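Side-chain contacts in SUMO-1 cysteine protease S273R (African swine fever virus pig/Kenya/KEN-50/1950, PDB 6LJ9), which probably cleaves the viral pp220 and pp62 polyprotein precursors into core-shell proteins as a cysteine protease, and probably also blunts host pyroptosis and innate immune signalling: residues Glu137-Glu142 with Val146-Asn151; Lys131-Glu136 with Val174-Asp179; Arg99-Ile102 with Lys106-Asn109. All blocks are in the same frame, centred on the assembly; numbering follows the deposited sequence.

Contact 1. Residues Glu137-Glu142 with Val146-Asn151; sequences ELQYVE and VKRPCN
Gln-139 and Val-146 bind each other through both backbone groups, as a hydrogen-bonded antiparallel pair. Gln-139 N donates to Val-146 O at 2.8 Å, almost straight (178°), and Val-146 N returns a shorter but more bent bond to Gln-139 O at 2.7 Å. The side chain of Gln-139 adds a polar link further along the partner segment. With CG lodged between the backbone N and the carbonyl carbon (chi1 69°) and the chain extended beyond it, OE1 takes a weak hydrogen bond from Arg-148 NE at 3.1 Å, while Cys-150 SG lies equally close to OE1. The amide crosses the guanidinium with the two planes 87° apart. The amide's NE2 turns to Asn-109 and the Phe-107 carbonyl, and Arg-148 NH2 binds the carbonyl of Ala-101, so each group has partners both inside and outside the two segments. A water bridges the segments, 2.6 Å from Glu-137 O and accepting from Arg-148 N. Packing completes the contact: Val-141 CG2 rests 3.9 Å above one face of the guanidinium, offset toward its rim, and Val-141 CB meets Val-146 CG2 at 4.2 Å. On the outer side, Leu-138 CD2 touches Lys-147 CG at 3.6 Å, where both residues are exposed. Such pairing of neighbouring strands, 139-141 with 144-146, is that of a beta hairpin, here continued by side chains and water past its last bridge.

Contact 2. Residues Lys131-Glu136 with Val174-Asp179; sequences KVYKGE and VDMRGD
Met-176 O, the carbonyl of a selenomethionine, is met by Tyr-133 directly at the ring edge and again through a water. Tyr-133 CE1 lies 3.8 Å from Met-176 O, and the water, which donates to that oxygen at 3.0 Å, is also hydrogen-bonded to Tyr-133 OH. The contact joins the end of helix 129-134, closed by a Schellman motif at Gly-135, to the turn that leaves strand 169-175 of the mixed central sheet. Tyr-133 CG stands anti to the backbone N (chi1 -172°), which carries the ring out toward that turn. There it slides past the Met-176 side chain, the two pointing in opposite directions, in a Met-aromatic contact: SE lies 4.0 Å from Tyr-133 CD1 and 71° off the ring normal, an oblique approach. Trp-181 meets the Tyr-133 ring as well, and Asn-246 of the second subunit packs on it. Met-176 CE also reaches Val-132 CG1 at 4.5 Å. Beside the contact the chain makes an Asx turn. Asp-175 OD1 accepts from Arg-177 N at 3.1 Å and from Arg-177 NE at 2.7 Å, the two donors coming from opposite faces of the carboxylate. Arg-243 makes a further salt bridge to Asp-175 OD2. The Arg-177 salt bridge is completed side-on by Arg-177 NH2, which donates to Asp-175 OD2 at 3.0 Å, with that oxygen close to the guanidinium plane.

Contact 3. Residues Arg99-Ile102 with Lys106-Asn109; sequences RWAI and KFFN
Phe-107 sets one edge of its ring against the last turns of helix 90-103, where its CD2 comes within 4.0 Å of Ala-101 CA. That CA lies near the plane of the ring, and Ala-101 CB is 4.2 Å from the same CD2, so the benzyl group abuts the helix with its rim. Its position follows from the first torsion: CG is anti to the backbone N (chi1 168°), which swings the ring off the strand and up to the helix. One carbon further round, CE2 is 4.5 Å from Trp-100 CB, a loose apolar touch at the start of the tryptophan side chain. The indole continues away to Leu-237 and Ile-240 and forms a cation-pi contact with Arg-241, while Phe-107 also packs on Ile-240 and Leu-244. Helix 232-244, which begins with the putative nucleophile Cys-232, therefore lines the same apolar layer.

Asn-109 meets Ala-101 from the other end of the strand. Its OD1 lies 3.3 Å from Ala-101 CB, tight against the methyl group, with CG placed between the backbone N and the carbonyl carbon (chi1 52°). Besides its link to Gln-139, the amide donates through ND2 to the carbonyl of Tyr-140, consistent with its modelled orientation. The alanine methyl thus meets an aromatic edge and an amide oxygen that lie about a right angle apart. Arg-148, the partner of Ala-101, also binds Phe-107 O and so ties helix to strand. Phe-108, between the two contact residues, faces the other way and packs on Gln-139 and Val-132. Taken together this is an alpha/beta unit, a helix folding back through a short connection onto edge strand 107-109 of the five-stranded mixed sheet, in a protease of the Ulp1-like family.

How the contacts relate
Contact 3 comes first along the chain, and contact 2 then closes a loop inside which contact 1 is nested. Their centres are close: contacts 1 and 3 about 8 Å apart, 1 and 2 about 11 Å, and 2 and 3 about 13 Å. Contact 1 links the others, since residues 146-151 bond to helix 90-103 through Arg-148, to helix 129-134 through Cys-150 and to the turn after strand 169-175 through Asn-151. Contacts 2 and 3 both reach the five-stranded mixed sheet, where strands 107-109 and 169-175 flank strand 152-158. The three thus join two helices and a hairpin to the five-stranded sheet, away from the active-site residues.

Contact 1. Residues Glu137-Glu142 with Val146-Asn151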
loop_
_atom_site.group_PDB
_atom_site.type_symbol
_atom_site.label_atom_id
_atom_site.label_comp_id
_atom_site.label_asym_id
_atom_site.label_seq_id
_atom_site.Cartn_x
_atom_site.Cartn_y
_atom_site.Cartn_z
ATOM N N GLU B 137 13.118 4.907 -11.266
ATOM C CA GLU B 137 14.338 5.035 -10.484
ATOM C C GLU B 137 14.663 3.709 -9.811
ATOM O O GLU B 137 13.771 3.023 -9.304
ATOM C CB GLU B 137 14.208 6.136 -9.426
ATOM C CG GLU B 137 14.322 7.550 -9.972
ATOM C CD GLU B 137 15.758 7.964 -10.236
ATOM O OE1 GLU B 137 15.971 9.074 -10.769
ATOM O OE2 GLU B 137 16.676 7.185 -9.906
ATOM N N LEU B 138 15.946 3.355 -9.810
ATOM C CA LEU B 138 16.398 2.124 -9.178
ATOM C C LEU B 138 16.448 2.288 -7.665
ATOM O O LEU B 138 17.087 3.212 -7.149
ATOM C CB LEU B 138 17.776 1.725 -9.703
ATOM C CG LEU B 138 17.856 0.945 -11.015
ATOM C CD1 LEU B 138 19.302 0.843 -11.469
ATOM C CD2 LEU B 138 17.256 -0.440 -10.848
ATOM N N GLN B 139 15.765 1.395 -6.959
ATOM C CA GLN B 139 15.895 1.233 -5.521
ATOM C C GLN B 139 16.300 -0.205 -5.232
ATOM O O GLN B 139 16.223 -1.081 -6.096
ATOM C CB GLN B 139 14.593 1.586 -4.791
ATOM C CG GLN B 139 13.456 0.612 -5.026
ATOM C CD GLN B 139 12.183 1.046 -4.332
ATOM O OE1 GLN B 139 11.199 1.395 -4.982
ATOM N NE2 GLN B 139 12.197 1.032 -3.004
ATOM N N TYR B 140 16.737 -0.449 -4.002
ATOM C CA TYR B 140 17.281 -1.749 -3.625
ATOM C C TYR B 140 16.428 -2.340 -2.511
ATOM O O TYR B 140 16.545 -1.952 -1.344
ATOM C CB TYR B 140 18.749 -1.621 -3.235
ATOM C CG TYR B 140 19.612 -1.300 -4.434
ATOM C CD1 TYR B 140 19.832 0.014 -4.826
ATOM C CD2 TYR B 140 20.177 -2.313 -5.196
ATOM C CE1 TYR B 140 20.607 0.311 -5.930
ATOM C CE2 TYR B 140 20.954 -2.027 -6.302
ATOM C CZ TYR B 140 21.166 -0.714 -6.666
ATOM O OH TYR B 140 21.939 -0.427 -7.768
ATOM N N VAL B 141 15.564 -3.278 -2.894
ATOM C CA VAL B 141 14.690 -4.004 -1.984
ATOM C C VAL B 141 15.266 -5.401 -1.809
ATOM O O VAL B 141 15.566 -6.080 -2.799
ATOM C CB VAL B 141 13.249 -4.054 -2.520
ATOM C CG1 VAL B 141 12.357 -4.834 -1.579
ATOM C CG2 VAL B 141 12.716 -2.644 -2.726
ATOM N N GLU B 142 15.411 -5.827 -0.556
ATOM C CA GLU B 142 16.194 -7.018 -0.194
ATOM C C GLU B 142 17.608 -6.754 -0.709
ATOM O O GLU B 142 18.175 -5.693 -0.402
ATOM C CB GLU B 142 15.525 -8.288 -0.714
ATOM C CG GLU B 142 14.022 -8.347 -0.488
ATOM C CD GLU B 142 13.445 -9.726 -0.740
ATOM O OE1 GLU B 142 14.165 -10.722 -0.521
ATOM O OE2 GLU B 142 12.271 -9.815 -1.160
ATOM N N VAL B 146 15.352 -2.752 -8.015
ATOM C CA VAL B 146 13.911 -2.723 -8.250
ATOM C C VAL B 146 13.527 -1.358 -8.801
ATOM O O VAL B 146 13.998 -0.323 -8.319
ATOM C CB VAL B 146 13.131 -3.046 -6.956
ATOM C CG1 VAL B 146 11.724 -2.473 -7.011
ATOM C CG2 VAL B 146 13.081 -4.547 -6.721
ATOM N N LYS B 147 12.669 -1.359 -9.822
ATOM C CA LYS B 147 12.034 -0.148 -10.330
ATOM C C LYS B 147 10.527 -0.323 -10.228
ATOM O O LYS B 147 9.966 -1.256 -10.813
ATOM C CB LYS B 147 12.447 0.142 -11.774
ATOM C CG LYS B 147 13.941 0.314 -11.958
ATOM C CD LYS B 147 14.269 1.350 -13.023
ATOM C CE LYS B 147 13.617 1.018 -14.353
ATOM N NZ LYS B 147 14.476 1.418 -15.505
ATOM N N ARG B 148 9.877 0.572 -9.486
ATOM C CA ARG B 148 8.449 0.465 -9.223
ATOM C C ARG B 148 7.913 1.846 -8.887
ATOM O O ARG B 148 8.657 2.680 -8.357
ATOM C CB ARG B 148 8.174 -0.513 -8.071
ATOM C CG ARG B 148 8.763 -0.070 -6.743
ATOM C CD ARG B 148 8.556 -1.114 -5.660
ATOM N NE ARG B 148 8.930 -0.604 -4.344
ATOM C CZ ARG B 148 8.917 -1.328 -3.229
ATOM N NH1 ARG B 148 8.552 -2.602 -3.265
ATOM N NH2 ARG B 148 9.270 -0.775 -2.077
ATOM N N PRO B 149 6.645 2.125 -9.189
ATOM C CA PRO B 149 6.076 3.436 -8.849
ATOM C C PRO B 149 5.926 3.591 -7.342
ATOM O O PRO B 149 5.322 2.752 -6.672
ATOM C CB PRO B 149 4.716 3.428 -9.557
ATOM C CG PRO B 149 4.378 1.980 -9.698
ATOM C CD PRO B 149 5.686 1.275 -9.914
ATOM N N CYS B 150 6.484 4.679 -6.816
ATOM C CA CYS B 150 6.472 4.972 -5.390
ATOM C C CYS B 150 5.866 6.348 -5.161
ATOM O O CYS B 150 6.246 7.316 -5.831
ATOM C CB CYS B 150 7.887 4.916 -4.807
ATOM S SG CYS B 150 8.722 3.325 -5.008
ATOM N N ASN B 151 4.922 6.432 -4.221
ATOM C CA ASN B 151 4.331 7.699 -3.810
ATOM C C ASN B 151 4.808 8.141 -2.431
ATOM O O ASN B 151 4.244 9.080 -1.859
ATOM C CB ASN B 151 2.801 7.618 -3.847
ATOM C CG ASN B 151 2.250 6.438 -3.064
ATOM O OD1 ASN B 151 2.951 5.820 -2.264
ATOM N ND2 ASN B 151 0.978 6.127 -3.291
HETATM O O HOH W 1 11.910 2.202 -7.736
HETATM O O HOH W 2 10.861 4.570 -8.981
#

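Contact 2. Residues Lys131-Glu136 with Val174-Asp179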
loop_
_atom_site.group_PDB
_atom_site.type_symbol
_atom_site.label_atom_id
_atom_site.label_comp_id
_atom_site.label_asym_id
_atom_site.label_seq_id
_atom_site.Cartn_x
_atom_site.Cartn_y
_atom_site.Cartn_z
ATOM N N LYS B 131 10.655 10.756 -11.555
ATOM C CA LYS B 131 10.946 9.392 -11.985
ATOM C C LYS B 131 10.681 8.393 -10.863
ATOM O O LYS B 131 10.346 7.234 -11.130
ATOM C CB LYS B 131 12.393 9.284 -12.470
ATOM C CG LYS B 131 12.754 10.229 -13.610
ATOM C CD LYS B 131 14.232 10.129 -13.967
ATOM C CE LYS B 131 14.505 9.022 -14.970
ATOM N NZ LYS B 131 14.106 9.430 -16.345
ATOM N N VAL B 132 10.823 8.824 -9.608
ATOM C CA VAL B 132 10.449 7.974 -8.479
ATOM C C VAL B 132 8.952 7.701 -8.503
ATOM O O VAL B 132 8.504 6.562 -8.326
ATOM C CB VAL B 132 10.881 8.622 -7.151
ATOM C CG1 VAL B 132 10.290 7.867 -5.969
ATOM C CG2 VAL B 132 12.390 8.662 -7.051
ATOM N N TYR B 133 8.155 8.747 -8.733
ATOM C CA TYR B 133 6.707 8.586 -8.770
ATOM C C TYR B 133 6.274 7.739 -9.961
ATOM O O TYR B 133 5.337 6.939 -9.854
ATOM C CB TYR B 133 6.036 9.959 -8.810
ATOM C CG TYR B 133 4.535 9.922 -8.651
ATOM C CD1 TYR B 133 3.949 9.968 -7.392
ATOM C CD2 TYR B 133 3.702 9.849 -9.760
ATOM C CE1 TYR B 133 2.576 9.937 -7.244
ATOM C CE2 TYR B 133 2.331 9.817 -9.620
ATOM C CZ TYR B 133 1.772 9.862 -8.362
ATOM O OH TYR B 133 0.403 9.830 -8.230
ATOM N N LYS B 134 6.947 7.895 -11.101
ATOM C CA LYS B 134 6.594 7.159 -12.307
ATOM C C LYS B 134 7.125 5.731 -12.316
ATOM O O LYS B 134 6.731 4.948 -13.186
ATOM C CB LYS B 134 7.109 7.901 -13.543
ATOM C CG LYS B 134 6.297 9.129 -13.917
ATOM C CD LYS B 134 6.852 9.784 -15.171
ATOM C CE LYS B 134 5.762 10.498 -15.954
ATOM N NZ LYS B 134 5.059 11.518 -15.131
ATOM N N GLY B 135 7.999 5.377 -11.380
ATOM C CA GLY B 135 8.568 4.044 -11.358
ATOM C C GLY B 135 9.734 3.852 -12.299
ATOM O O GLY B 135 9.833 2.809 -12.956
ATOM N N GLU B 136 10.628 4.838 -12.385
ATOM C CA GLU B 136 11.759 4.778 -13.301
ATOM C C GLU B 136 13.092 4.980 -12.593
ATOM O O GLU B 136 14.107 5.206 -13.261
ATOM C CB GLU B 136 11.587 5.814 -14.420
ATOM C CG GLU B 136 10.271 5.687 -15.180
ATOM C CD GLU B 136 10.084 6.778 -16.217
ATOM O OE1 GLU B 136 10.948 7.677 -16.297
ATOM O OE2 GLU B 136 9.074 6.739 -16.951
ATOM N N VAL B 174 9.009 12.400 1.865
ATOM C CA VAL B 174 8.230 13.010 0.795
ATOM C C VAL B 174 6.946 12.207 0.657
ATOM O O VAL B 174 6.975 11.030 0.277
ATOM C CB VAL B 174 9.004 13.050 -0.529
ATOM C CG1 VAL B 174 8.137 13.633 -1.635
ATOM C CG2 VAL B 174 10.287 13.850 -0.370
ATOM N N ASP B 175 5.817 12.835 0.970
ATOM C CA ASP B 175 4.517 12.180 0.929
ATOM C C ASP B 175 3.800 12.617 -0.345
ATOM O O ASP B 175 3.403 13.780 -0.473
ATOM C CB ASP B 175 3.700 12.521 2.173
ATOM C CG ASP B 175 2.439 11.687 2.295
ATOM O OD1 ASP B 175 2.186 10.840 1.412
ATOM O OD2 ASP B 175 1.699 11.878 3.283
HETATM N N MSE B 176 3.644 11.688 -1.281
HETATM C CA MSE B 176 2.970 11.967 -2.544
HETATM C C MSE B 176 1.690 11.146 -2.669
HETATM O O MSE B 176 1.272 10.790 -3.771
HETATM C CB MSE B 176 3.904 11.677 -3.722
HETATM C CG MSE B 176 5.166 12.526 -3.736
HETATM SE SE MSE B 176 6.512 11.869 -4.986
HETATM C CE MSE B 176 7.079 10.280 -4.010
ATOM N N ARG B 177 1.073 10.848 -1.524
ATOM C CA ARG B 177 -0.160 10.071 -1.486
ATOM C C ARG B 177 -1.407 10.945 -1.481
ATOM O O ARG B 177 -2.421 10.578 -2.081
ATOM C CB ARG B 177 -0.174 9.162 -0.252
ATOM C CG ARG B 177 0.899 8.086 -0.241
ATOM C CD ARG B 177 1.007 7.440 1.131
ATOM N NE ARG B 177 1.386 8.412 2.153
ATOM C CZ ARG B 177 1.674 8.100 3.412
ATOM N NH1 ARG B 177 1.629 6.835 3.808
ATOM N NH2 ARG B 177 2.010 9.049 4.275
ATOM N N GLY B 178 -1.362 12.096 -0.813
ATOM C CA GLY B 178 -2.538 12.914 -0.622
ATOM C C GLY B 178 -2.721 13.962 -1.702
ATOM O O GLY B 178 -1.966 14.050 -2.673
ATOM N N ASP B 179 -3.757 14.782 -1.511
ATOM C CA ASP B 179 -4.050 15.829 -2.479
ATOM C C ASP B 179 -3.053 16.973 -2.393
ATOM O O ASP B 179 -2.880 17.702 -3.377
ATOM C CB ASP B 179 -5.475 16.353 -2.287
ATOM C CG ASP B 179 -6.002 17.081 -3.517
ATOM O OD1 ASP B 179 -5.858 16.547 -4.638
ATOM O OD2 ASP B 179 -6.567 18.184 -3.365
HETATM O O HOH W 3 -0.764 9.385 -5.548
#

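Contact 3. Residues Arg99-Ile102 with Lys106-Asn109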
loop_
_atom_site.group_PDB
_atom_site.type_symbol
_atom_site.label_atom_id
_atom_site.label_comp_id
_atom_site.label_asym_id
_atom_site.label_seq_id
_atom_site.Cartn_x
_atom_site.Cartn_y
_atom_site.Cartn_z
ATOM N N ARG B 99 14.323 -3.140 4.357
ATOM C CA ARG B 99 13.322 -4.120 4.769
ATOM C C ARG B 99 11.916 -3.531 4.740
ATOM O O ARG B 99 10.953 -4.235 4.414
ATOM C CB ARG B 99 13.646 -4.653 6.164
ATOM C CG ARG B 99 14.741 -5.707 6.187
ATOM C CD ARG B 99 15.188 -6.022 7.607
ATOM N NE ARG B 99 16.053 -7.198 7.649
ATOM C CZ ARG B 99 17.351 -7.183 7.361
ATOM N NH1 ARG B 99 17.941 -6.050 7.005
ATOM N NH2 ARG B 99 18.058 -8.303 7.425
ATOM N N TRP B 100 11.777 -2.248 5.083
ATOM C CA TRP B 100 10.465 -1.613 5.034
ATOM C C TRP B 100 9.957 -1.490 3.604
ATOM O O TRP B 100 8.741 -1.497 3.376
ATOM C CB TRP B 100 10.519 -0.238 5.699
ATOM C CG TRP B 100 10.723 -0.294 7.180
ATOM C CD1 TRP B 100 10.743 -1.411 7.966
ATOM C CD2 TRP B 100 10.935 0.817 8.059
ATOM N NE1 TRP B 100 10.956 -1.063 9.278
ATOM C CE2 TRP B 100 11.077 0.300 9.361
ATOM C CE3 TRP B 100 11.020 2.200 7.869
ATOM C CZ2 TRP B 100 11.298 1.116 10.468
ATOM C CZ3 TRP B 100 11.240 3.009 8.969
ATOM C CH2 TRP B 100 11.377 2.465 10.252
ATOM N N ALA B 101 10.865 -1.378 2.632
ATOM C CA ALA B 101 10.463 -1.316 1.233
ATOM C C ALA B 101 9.852 -2.625 0.750
ATOM O O ALA B 101 9.141 -2.626 -0.260
ATOM C CB ALA B 101 11.658 -0.940 0.359
ATOM N N ILE B 102 10.116 -3.733 1.444
ATOM C CA ILE B 102 9.457 -4.994 1.118
ATOM C C ILE B 102 7.979 -4.924 1.480
ATOM O O ILE B 102 7.105 -5.273 0.678
ATOM C CB ILE B 102 10.151 -6.165 1.837
ATOM C CG1 ILE B 102 11.666 -6.104 1.641
ATOM C CG2 ILE B 102 9.601 -7.495 1.346
ATOM C CD1 ILE B 102 12.426 -7.120 2.465
ATOM N N LYS B 106 5.025 0.766 -2.129
ATOM C CA LYS B 106 5.059 2.064 -2.795
ATOM C C LYS B 106 6.006 3.033 -2.097
ATOM O O LYS B 106 5.845 4.252 -2.218
ATOM C CB LYS B 106 3.653 2.661 -2.883
ATOM C CG LYS B 106 2.699 1.883 -3.777
ATOM C CD LYS B 106 1.448 2.692 -4.093
ATOM C CE LYS B 106 0.495 1.918 -4.991
ATOM N NZ LYS B 106 -0.075 0.722 -4.309
ATOM N N PHE B 107 6.989 2.512 -1.370
ATOM C CA PHE B 107 7.933 3.314 -0.604
ATOM C C PHE B 107 9.310 3.231 -1.246
ATOM O O PHE B 107 9.807 2.133 -1.522
ATOM C CB PHE B 107 7.988 2.835 0.849
ATOM C CG PHE B 107 9.126 3.413 1.637
ATOM C CD1 PHE B 107 9.159 4.763 1.941
ATOM C CD2 PHE B 107 10.156 2.603 2.088
ATOM C CE1 PHE B 107 10.203 5.299 2.670
ATOM C CE2 PHE B 107 11.203 3.132 2.818
ATOM C CZ PHE B 107 11.227 4.481 3.110
ATOM N N PHE B 108 9.920 4.389 -1.485
ATOM C CA PHE B 108 11.240 4.471 -2.098
ATOM C C PHE B 108 12.262 4.750 -1.001
ATOM O O PHE B 108 12.226 5.808 -0.364
ATOM C CB PHE B 108 11.277 5.557 -3.173
ATOM C CG PHE B 108 12.530 5.545 -4.006
ATOM C CD1 PHE B 108 13.681 6.174 -3.562
ATOM C CD2 PHE B 108 12.553 4.910 -5.237
ATOM C CE1 PHE B 108 14.834 6.167 -4.324
ATOM C CE2 PHE B 108 13.704 4.901 -6.007
ATOM C CZ PHE B 108 14.846 5.530 -5.548
ATOM N N ASN B 109 13.168 3.803 -0.782
ATOM C CA ASN B 109 14.229 3.962 0.201
ATOM C C ASN B 109 15.477 4.489 -0.497
ATOM O O ASN B 109 15.912 3.928 -1.508
ATOM C CB ASN B 109 14.514 2.636 0.906
ATOM C CG ASN B 109 14.774 1.507 -0.066
ATOM O OD1 ASN B 109 13.889 1.108 -0.823
ATOM N ND2 ASN B 109 15.993 0.981 -0.052
#